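Local atomic coordinates of hypothetical multiheme protein (Ignicoccus hospitalis KIN4/I, PDB entry 4QO5), a protein that is of unknown function but binds eight c-type hemes per chain and, as a membrane-associated octaheme cytochrome, probably carries electrons. Residues A[173-178]-A[206-211]; A[124-129]-A[201-206]; A[352-357]-A[444-449]. All coordinates share one frame; numbering follows the deposited sequence.

Interactions 1 and 2 are neighbours, with centres about 12 Å apart: they share Val206, and their segments alternate along the chain in the order 124-129, 173-178, 201-206 and 206-211. The loop after strand 188-196 thus reaches back twice, to a heme-ligating turn and to the lead-in of strand 176-185, joining loops around the heme array. Interaction 3 comes later in the chain and stands apart, its centre about 43 Å from that of interaction 1 and about 37 Å from that of interaction 2. It ties the loop after helix 341-349 to the end of helix 413-447, a surface contact in the helical part, near the calcium-binding residue Glu466 and the second subunit.

Interaction 1 of 3, residues A[173-178]-A[206-211]; sequences TVVKVV and VNPDGS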
loop_
_atom_site.group_PDB
_atom_site.type_symbol
_atom_site.label_atom_id
_atom_site.label_comp_id
_atom_site.label_asym_id
_atom_site.label_seq_id
_atom_site.Cartn_x
_atom_site.Cartn_y
_atom_site.Cartn_z
ATOM N N THR A 173 8.223 -21.955 -11.401
ATOM C CA THR A 173 7.725 -22.764 -12.501
ATOM C C THR A 173 8.668 -23.939 -12.722
ATOM O O THR A 173 9.733 -24.020 -12.116
ATOM C CB THR A 173 7.735 -21.975 -13.832
ATOM O OG1 THR A 173 9.039 -21.387 -14.005
ATOM C CG2 THR A 173 6.675 -20.885 -13.844
ATOM N N VAL A 174 8.276 -24.838 -13.616
ATOM C CA VAL A 174 9.203 -25.842 -14.146
ATOM C C VAL A 174 9.720 -25.320 -15.492
ATOM O O VAL A 174 8.940 -25.046 -16.400
ATOM C CB VAL A 174 8.510 -27.192 -14.351
ATOM C CG1 VAL A 174 9.416 -28.155 -15.143
ATOM C CG2 VAL A 174 8.137 -27.790 -13.015
ATOM N N VAL A 175 11.029 -25.130 -15.590
ATOM C CA VAL A 175 11.632 -24.609 -16.797
ATOM C C VAL A 175 11.928 -25.773 -17.752
ATOM O O VAL A 175 12.564 -26.766 -17.377
ATOM C CB VAL A 175 12.932 -23.833 -16.490
ATOM C CG1 VAL A 175 13.548 -23.298 -17.788
ATOM C CG2 VAL A 175 12.662 -22.694 -15.487
ATOM N N LYS A 176 11.443 -25.654 -18.980
ATOM C CA LYS A 176 11.744 -26.641 -20.010
ATOM C C LYS A 176 12.442 -25.988 -21.194
ATOM O O LYS A 176 12.001 -24.951 -21.683
ATOM C CB LYS A 176 10.460 -27.345 -20.464
ATOM C CG LYS A 176 9.897 -28.292 -19.422
ATOM C CD LYS A 176 8.601 -28.957 -19.870
ATOM C CE LYS A 176 7.975 -29.747 -18.721
ATOM N NZ LYS A 176 6.783 -30.542 -19.134
ATOM N N VAL A 177 13.533 -26.595 -21.658
ATOM C CA VAL A 177 14.207 -26.088 -22.844
ATOM C C VAL A 177 13.542 -26.734 -24.044
ATOM O O VAL A 177 13.541 -27.956 -24.157
ATOM C CB VAL A 177 15.707 -26.428 -22.832
ATOM C CG1 VAL A 177 16.385 -25.932 -24.103
ATOM C CG2 VAL A 177 16.364 -25.844 -21.596
ATOM N N VAL A 178 12.974 -25.934 -24.940
ATOM C CA VAL A 178 12.175 -26.514 -26.026
ATOM C C VAL A 178 12.734 -26.295 -27.427
ATOM O O VAL A 178 12.198 -26.826 -28.403
ATOM C CB VAL A 178 10.696 -26.071 -25.966
ATOM C CG1 VAL A 178 10.076 -26.507 -24.641
ATOM C CG2 VAL A 178 10.566 -24.564 -26.153
ATOM N N VAL A 206 12.096 -24.911 -10.883
ATOM C CA VAL A 206 12.762 -26.171 -11.248
ATOM C C VAL A 206 13.606 -25.923 -12.496
ATOM O O VAL A 206 13.082 -25.757 -13.590
ATOM C CB VAL A 206 11.741 -27.301 -11.487
ATOM C CG1 VAL A 206 12.451 -28.630 -11.763
ATOM C CG2 VAL A 206 10.806 -27.420 -10.280
ATOM N N ASN A 207 14.918 -25.888 -12.309
ATOM C CA ASN A 207 15.843 -25.465 -13.347
ATOM C C ASN A 207 16.112 -26.553 -14.376
ATOM O O ASN A 207 15.825 -27.725 -14.127
ATOM C CB ASN A 207 17.141 -25.008 -12.684
ATOM C CG ASN A 207 16.931 -23.793 -11.823
ATOM O OD1 ASN A 207 16.641 -22.710 -12.330
ATOM N ND2 ASN A 207 17.053 -23.964 -10.521
ATOM N N PRO A 208 16.653 -26.164 -15.542
ATOM C CA PRO A 208 16.953 -27.154 -16.584
ATOM C C PRO A 208 17.938 -28.251 -16.152
ATOM O O PRO A 208 17.874 -29.352 -16.697
ATOM C CB PRO A 208 17.564 -26.305 -17.708
ATOM C CG PRO A 208 17.016 -24.934 -17.511
ATOM C CD PRO A 208 16.875 -24.779 -16.005
ATOM N N ASP A 209 18.832 -27.958 -15.211
ATOM C CA ASP A 209 19.796 -28.952 -14.720
ATOM C C ASP A 209 19.225 -29.777 -13.567
ATOM O O ASP A 209 19.923 -30.602 -12.971
ATOM C CB ASP A 209 21.122 -28.284 -14.304
ATOM C CG ASP A 209 20.968 -27.366 -13.084
ATOM O OD1 ASP A 209 21.999 -26.859 -12.582
ATOM O OD2 ASP A 209 19.827 -27.148 -12.630
ATOM N N GLY A 210 17.959 -29.539 -13.248
ATOM C CA GLY A 210 17.286 -30.298 -12.213
ATOM C C GLY A 210 17.436 -29.745 -10.805
ATOM O O GLY A 210 16.751 -30.200 -9.886
ATOM N N SER A 211 18.330 -28.779 -10.613
ATOM C CA SER A 211 18.437 -28.156 -9.304
ATOM C C SER A 211 17.184 -27.329 -9.038
ATOM O O SER A 211 16.456 -26.960 -9.969
ATOM C CB SER A 211 19.699 -27.289 -9.178
ATOM O OG SER A 211 19.686 -26.199 -10.085
HETATM O O HOH W 1 13.483 -28.477 -15.399
#
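Val206 docks its backbone between Thr173 and Val175. Its N donates to Thr173 O at 2.8 Å, and its O accepts from Val175 N at 2.9 Å, both bonds close to straight. Alongside, Val174 and Val206 point the same way and touch through their CG2 methyls (3.8 Å). Val175 sets CG1, the branch anti to its backbone N (chi1 180°), against Pro208 CG at 3.8 Å, while Val177 CG2 comes across the proline ring at CB. A water 2.8 Å from both Val175 O and Asn207 O spans the backbones just past the direct bonds. The pattern is that of a single parallel beta bridge, laid beside the entry to strand 176-185, the first strand of an antiparallel hairpin with 188-196. Pro208 is itself the second residue of a type I turn from Asn207 to Gly210. Asp209 OD2 closes an Asx turn on Ser211 N, reached from above the carboxylate plane, and also accepts from Ser211 OG at 2.7 Å on its syn side. Ser211 O in turn takes bonds from both Asn207 N and Asn207 ND2. Further out, Tyr195 packs on Val175, and Tyr131 of helix 129-134 lies against Val206.

Interaction 2 of 3, residues A[124-129]-A[201-206]; sequences SSKAWA and HGVGRV. With HEC (heme c), chain G.
Lys126 runs out straight past Val203 and bends only at its last torsion (chi4 -77°), which swings NZ onto the heme iron at 2.2 Å. Val203, with CG1 beside its backbone N (chi1 -66°), lays that methyl over the heme on the lysine's side, 3.5 Å from C3C, and directs CG2 to Ala129 CB at 3.8 Å. His239 NE2 is the other protein ligand of this iron, so the site is a lysine-histidine heme. Ala129 CA also borders the propionate oxygen O2D of the heme, and Ser125 CB lies beside O1A. Behind the lysine the two backbones close up at Gly204: its CA sits 3.2 Å from Lys126 O and makes a CA-H...O contact to Ala127 O at 3.5 Å. No direct hydrogen bond crosses between the segments. A water takes that role, 2.8 Å from both Ala127 O and Gly204 O, while Lys126 O is used within its own turn by Ala129 N. The contact thus joins two type I turns: residues 126-129 lead from helix 115-122 into helix 129-134, and the turn at 202-205 lies in the loop after strand 188-196, where Val203 and Gly204 also hydrogen-bond through their backbones to Cys170 and His171 of helix 167-171.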
loop_
_atom_site.group_PDB
_atom_site.type_symbol
_atom_site.label_atom_id
_atom_site.label_comp_id
_atom_site.label_asym_id
_atom_site.label_seq_id
_atom_site.Cartn_x
_atom_site.Cartn_y
_atom_site.Cartn_z
ATOM N N SER A 124 15.412 -26.452 2.251
ATOM C CA SER A 124 14.353 -25.563 2.718
ATOM C C SER A 124 13.031 -25.752 1.975
ATOM O O SER A 124 12.996 -26.222 0.836
ATOM C CB SER A 124 14.800 -24.102 2.615
ATOM O OG SER A 124 14.790 -23.655 1.264
ATOM N N SER A 125 11.946 -25.362 2.629
ATOM C CA SER A 125 10.626 -25.344 2.006
ATOM C C SER A 125 10.596 -24.483 0.747
ATOM O O SER A 125 9.866 -24.796 -0.192
ATOM C CB SER A 125 9.582 -24.811 2.994
ATOM O OG SER A 125 9.639 -25.523 4.213
ATOM N N LYS A 126 11.382 -23.400 0.733
ATOM C CA LYS A 126 11.442 -22.523 -0.443
ATOM C C LYS A 126 11.908 -23.285 -1.676
ATOM O O LYS A 126 11.332 -23.140 -2.748
ATOM C CB LYS A 126 12.376 -21.339 -0.195
ATOM C CG LYS A 126 11.770 -20.241 0.715
ATOM C CD LYS A 126 12.796 -19.147 0.979
ATOM C CE LYS A 126 12.172 -17.943 1.664
ATOM N NZ LYS A 126 11.448 -17.219 0.596
ATOM N N ALA A 127 12.952 -24.099 -1.520
ATOM C CA ALA A 127 13.507 -24.813 -2.672
ATOM C C ALA A 127 12.468 -25.771 -3.260
ATOM O O ALA A 127 12.440 -26.024 -4.469
ATOM C CB ALA A 127 14.761 -25.576 -2.268
ATOM N N TRP A 128 11.613 -26.286 -2.390
ATOM C CA TRP A 128 10.614 -27.282 -2.755
ATOM C C TRP A 128 9.242 -26.696 -3.053
ATOM O O TRP A 128 8.260 -27.442 -3.183
ATOM C CB TRP A 128 10.520 -28.340 -1.639
ATOM C CG TRP A 128 11.749 -29.194 -1.578
ATOM C CD1 TRP A 128 12.822 -29.036 -0.744
ATOM C CD2 TRP A 128 12.054 -30.314 -2.419
ATOM N NE1 TRP A 128 13.773 -30.000 -1.009
ATOM C CE2 TRP A 128 13.323 -30.796 -2.032
ATOM C CE3 TRP A 128 11.377 -30.957 -3.458
ATOM C CZ2 TRP A 128 13.924 -31.890 -2.648
ATOM C CZ3 TRP A 128 11.976 -32.051 -4.068
ATOM C CH2 TRP A 128 13.236 -32.506 -3.657
ATOM N N ALA A 129 9.182 -25.370 -3.194
ATOM C CA ALA A 129 7.915 -24.641 -3.258
ATOM C C ALA A 129 7.025 -25.032 -4.432
ATOM O O ALA A 129 5.806 -25.031 -4.301
ATOM C CB ALA A 129 8.145 -23.106 -3.250
ATOM N N HIS A 201 11.282 -16.316 -11.589
ATOM C CA HIS A 201 12.248 -16.321 -10.490
ATOM C C HIS A 201 11.608 -16.627 -9.140
ATOM O O HIS A 201 11.986 -16.061 -8.127
ATOM C CB HIS A 201 13.048 -15.013 -10.483
ATOM C CG HIS A 201 13.646 -14.699 -11.822
ATOM N ND1 HIS A 201 12.936 -14.051 -12.811
ATOM C CD2 HIS A 201 14.847 -15.018 -12.363
ATOM C CE1 HIS A 201 13.685 -13.961 -13.900
ATOM N NE2 HIS A 201 14.850 -14.539 -13.654
ATOM N N GLY A 202 10.619 -17.521 -9.144
ATOM C CA GLY A 202 10.012 -17.967 -7.906
ATOM C C GLY A 202 10.990 -18.841 -7.129
ATOM O O GLY A 202 11.893 -19.440 -7.704
ATOM N N VAL A 203 10.805 -18.926 -5.815
ATOM C CA VAL A 203 11.811 -19.556 -4.965
ATOM C C VAL A 203 12.043 -21.036 -5.227
ATOM O O VAL A 203 13.137 -21.522 -4.978
ATOM C CB VAL A 203 11.517 -19.332 -3.472
ATOM C CG1 VAL A 203 11.652 -17.850 -3.150
ATOM C CG2 VAL A 203 10.118 -19.846 -3.144
ATOM N N GLY A 204 11.018 -21.751 -5.693
ATOM C CA GLY A 204 11.138 -23.170 -5.976
ATOM C C GLY A 204 11.245 -23.494 -7.461
ATOM O O GLY A 204 10.842 -24.575 -7.890
ATOM N N ARG A 205 11.770 -22.560 -8.254
ATOM C CA ARG A 205 11.885 -22.785 -9.703
ATOM C C ARG A 205 12.642 -24.087 -9.994
ATOM O O ARG A 205 13.696 -24.343 -9.402
ATOM C CB ARG A 205 12.601 -21.631 -10.381
ATOM C CG ARG A 205 12.658 -21.759 -11.941
ATOM C CD ARG A 205 13.399 -20.565 -12.493
ATOM N NE ARG A 205 14.832 -20.681 -12.229
ATOM C CZ ARG A 205 15.665 -19.653 -12.083
ATOM N NH1 ARG A 205 15.228 -18.384 -12.152
ATOM N NH2 ARG A 205 16.947 -19.894 -11.867
ATOM N N VAL A 206 12.096 -24.911 -10.883
ATOM C CA VAL A 206 12.762 -26.171 -11.248
ATOM C C VAL A 206 13.606 -25.923 -12.496
ATOM O O VAL A 206 13.082 -25.757 -13.590
ATOM C CB VAL A 206 11.741 -27.301 -11.487
ATOM C CG1 VAL A 206 12.451 -28.630 -11.763
ATOM C CG2 VAL A 206 10.806 -27.420 -10.280
HETATM FE FE HEC G . 9.733 -15.964 1.248
HETATM C CHA HEC G . 8.294 -18.845 2.519
HETATM C CHB HEC G . 10.797 -15.082 4.403
HETATM C CHC HEC G . 11.659 -13.488 -0.122
HETATM C CHD HEC G . 8.355 -16.559 -1.781
HETATM N NA HEC G . 9.619 -16.816 3.106
HETATM C C1A HEC G . 8.921 -17.980 3.398
HETATM C C2A HEC G . 8.993 -18.175 4.834
HETATM C C3A HEC G . 9.687 -17.147 5.361
HETATM C C4A HEC G . 10.084 -16.260 4.289
HETATM C CMA HEC G . 10.014 -16.896 6.852
HETATM C CAA HEC G . 8.338 -19.361 5.577
HETATM C CBA HEC G . 9.180 -20.632 5.482
HETATM C CGA HEC G . 8.808 -21.432 4.261
HETATM O O1A HEC G . 9.740 -21.765 3.479
HETATM O O2A HEC G . 7.595 -21.730 4.055
HETATM N NB HEC G . 10.946 -14.559 1.989
HETATM C C1B HEC G . 11.309 -14.387 3.321
HETATM C C2B HEC G . 12.352 -13.373 3.379
HETATM C C3B HEC G . 12.610 -12.987 2.112
HETATM C C4B HEC G . 11.712 -13.689 1.241
HETATM C CMB HEC G . 13.060 -12.951 4.686
HETATM C CAB HEC G . 13.649 -12.038 1.468
HETATM C CBB HEC G . 14.988 -11.810 2.212
HETATM N NC HEC G . 9.934 -15.136 -0.576
HETATM C C1C HEC G . 10.814 -14.159 -0.956
HETATM C C2C HEC G . 10.516 -13.772 -2.336
HETATM C C3C HEC G . 9.870 -14.848 -2.823
HETATM C C4C HEC G . 9.325 -15.587 -1.707
HETATM C CMC HEC G . 11.606 -12.935 -3.052
HETATM C CAC HEC G . 9.382 -15.246 -4.245
HETATM C CBC HEC G . 10.233 -14.826 -5.476
HETATM N ND HEC G . 8.491 -17.473 0.504
HETATM C C1D HEC G . 8.068 -17.501 -0.830
HETATM C C2D HEC G . 7.266 -18.679 -1.053
HETATM C C3D HEC G . 7.248 -19.403 0.286
HETATM C C4D HEC G . 8.045 -18.593 1.184
HETATM C CMD HEC G . 6.579 -19.107 -2.368
HETATM C CAD HEC G . 6.555 -20.744 0.596
HETATM C CBD HEC G . 7.564 -21.877 0.443
HETATM C CGD HEC G . 6.890 -23.165 0.857
HETATM O O1D HEC G . 6.649 -23.351 2.082
HETATM O O2D HEC G . 6.612 -24.011 -0.036
HETATM O O HOH W 2 10.253 -26.570 -6.084
#

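Interaction 3 of 3, residues A[352-357]-A[444-449]; sequences LTIAKA and AWQSGL
Gln446 reaches off the last turn of helix 413-447 and puts its amide against the backbone of Thr353 and Ile354. The chain leaves with CG opposite the backbone N (chi1 -168°) and then kinks at chi2 (78°), which turns the amide toward Thr353 and Ile354. OE1 accepts from Ile354 N at 3.3 Å, with the donor in the plane of the amide carbonyl. At the other end of the amide, NE2 donates to Thr353 OG1 at 3.2 Å, the hydroxyl standing 23° out of the amide plane. Thr353 presents that oxygen by tucking it between its own backbone N and carbonyl carbon. Ile354 slides past Gln446 in the opposite direction, so that its CG1 passes 3.4 Å from Gln446 OE1. Its CD1 then ends on Trp445, 3.5 Å from CB, meeting the side chain at its root and at about a right angle. The aliphatic base of Gln446 is not idle: its CB meets Leu352 CD2 at 4.0 Å. Leu352 itself is buried, also packing on Val439 of the same helix and on Leu347 of helix 341-349, whereas Thr353 lies at the surface. The indole of Trp445 is directed elsewhere, its NE1 bonding to Glu466, a calcium-binding residue. Just beyond, Gly448 leaves the helix with positive phi, and its O and that of Leu449 accept from Arg513 of the second subunit. The polar link is flanked by two apolar contacts, Ile354 on Trp445 and Leu352 on Gln446. Chemically, one amide is held at both ends by fairly long bonds; because OE1 faces a backbone N-H, its orientation is well defined and its rotation probably limited. The N-H of Ile354, at the start of the 3-10 segment, would probably polarise the carbonyl somewhat.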
loop_
_atom_site.group_PDB
_atom_site.type_symbol
_atom_site.label_atom_id
_atom_site.label_comp_id
_atom_site.label_asym_id
_atom_site.label_seq_id
_atom_site.Cartn_x
_atom_site.Cartn_y
_atom_site.Cartn_z
ATOM N N LEU A 352 -24.766 -33.082 11.329
ATOM C CA LEU A 352 -23.718 -32.931 10.328
ATOM C C LEU A 352 -23.045 -34.272 10.066
ATOM O O LEU A 352 -21.939 -34.524 10.534
ATOM C CB LEU A 352 -22.686 -31.898 10.782
ATOM C CG LEU A 352 -23.260 -30.498 11.006
ATOM C CD1 LEU A 352 -22.181 -29.554 11.505
ATOM C CD2 LEU A 352 -23.893 -29.970 9.723
ATOM N N THR A 353 -23.727 -35.126 9.309
ATOM C CA THR A 353 -23.285 -36.500 9.083
ATOM C C THR A 353 -22.178 -36.612 8.040
ATOM O O THR A 353 -21.601 -37.681 7.852
ATOM C CB THR A 353 -24.461 -37.384 8.643
ATOM O OG1 THR A 353 -25.113 -36.783 7.518
ATOM C CG2 THR A 353 -25.460 -37.524 9.775
ATOM N N ILE A 354 -21.893 -35.508 7.360
ATOM C CA ILE A 354 -20.854 -35.485 6.336
ATOM C C ILE A 354 -19.482 -35.849 6.896
ATOM O O ILE A 354 -18.702 -36.548 6.246
ATOM C CB ILE A 354 -20.798 -34.111 5.627
ATOM C CG1 ILE A 354 -21.965 -33.996 4.651
ATOM C CG2 ILE A 354 -19.482 -33.919 4.888
ATOM C CD1 ILE A 354 -21.753 -32.975 3.574
ATOM N N ALA A 355 -19.204 -35.399 8.115
ATOM C CA ALA A 355 -17.922 -35.673 8.760
ATOM C C ALA A 355 -17.617 -37.171 8.853
ATOM O O ALA A 355 -16.459 -37.565 8.958
ATOM C CB ALA A 355 -17.881 -35.038 10.135
ATOM N N LYS A 356 -18.657 -37.996 8.801
ATOM C CA LYS A 356 -18.497 -39.445 8.840
ATOM C C LYS A 356 -17.618 -39.968 7.708
ATOM O O LYS A 356 -16.854 -40.917 7.891
ATOM C CB LYS A 356 -19.862 -40.123 8.763
ATOM C CG LYS A 356 -20.704 -39.926 9.993
ATOM C CD LYS A 356 -19.994 -40.499 11.189
ATOM C CE LYS A 356 -20.979 -41.075 12.176
ATOM N NZ LYS A 356 -20.375 -42.254 12.841
ATOM N N ALA A 357 -17.734 -39.348 6.540
ATOM C CA ALA A 357 -16.998 -39.781 5.357
ATOM C C ALA A 357 -15.510 -39.428 5.422
ATOM O O ALA A 357 -14.742 -39.789 4.531
ATOM C CB ALA A 357 -17.626 -39.191 4.101
ATOM N N ALA A 444 -23.102 -25.968 5.146
ATOM C CA ALA A 444 -23.405 -25.587 3.767
ATOM C C ALA A 444 -23.473 -26.817 2.866
ATOM O O ALA A 444 -24.335 -26.916 1.993
ATOM C CB ALA A 444 -22.364 -24.611 3.246
ATOM N N TRP A 445 -22.558 -27.757 3.077
ATOM C CA TRP A 445 -22.552 -28.972 2.280
ATOM C C TRP A 445 -23.737 -29.860 2.654
ATOM O O TRP A 445 -24.371 -30.456 1.790
ATOM C CB TRP A 445 -21.243 -29.734 2.469
ATOM C CG TRP A 445 -20.063 -29.110 1.807
ATOM C CD1 TRP A 445 -20.061 -28.306 0.695
ATOM C CD2 TRP A 445 -18.699 -29.239 2.212
ATOM N NE1 TRP A 445 -18.775 -27.929 0.391
ATOM C CE2 TRP A 445 -17.919 -28.496 1.305
ATOM C CE3 TRP A 445 -18.058 -29.922 3.253
ATOM C CZ2 TRP A 445 -16.532 -28.402 1.415
ATOM C CZ3 TRP A 445 -16.678 -29.834 3.357
ATOM C CH2 TRP A 445 -15.931 -29.076 2.449
ATOM N N GLN A 446 -24.036 -29.922 3.946
ATOM C CA GLN A 446 -25.149 -30.726 4.447
ATOM C C GLN A 446 -26.506 -30.253 3.933
ATOM O O GLN A 446 -27.403 -31.061 3.699
ATOM C CB GLN A 446 -25.160 -30.710 5.977
ATOM C CG GLN A 446 -26.086 -31.739 6.601
ATOM C CD GLN A 446 -25.499 -33.135 6.590
ATOM O OE1 GLN A 446 -24.361 -33.351 7.015
ATOM N NE2 GLN A 446 -26.278 -34.098 6.112
ATOM N N SER A 447 -26.658 -28.943 3.768
ATOM C CA SER A 447 -27.949 -28.363 3.412
ATOM C C SER A 447 -28.118 -28.215 1.907
ATOM O O SER A 447 -29.203 -27.894 1.426
ATOM C CB SER A 447 -28.134 -27.002 4.091
ATOM O OG SER A 447 -27.361 -26.003 3.447
ATOM N N GLY A 448 -27.041 -28.438 1.167
ATOM C CA GLY A 448 -27.098 -28.381 -0.282
ATOM C C GLY A 448 -26.837 -27.002 -0.860
ATOM O O GLY A 448 -27.021 -26.785 -2.051
ATOM N N LEU A 449 -26.409 -26.061 -0.025
ATOM C CA LEU A 449 -26.051 -24.739 -0.525
ATOM C C LEU A 449 -24.789 -24.831 -1.378
ATOM O O LEU A 449 -24.606 -24.055 -2.320
ATOM C CB LEU A 449 -25.859 -23.747 0.628
ATOM C CG LEU A 449 -25.365 -22.339 0.288
ATOM C CD1 LEU A 449 -26.292 -21.643 -0.705
ATOM C CD2 LEU A 449 -25.229 -21.517 1.562
#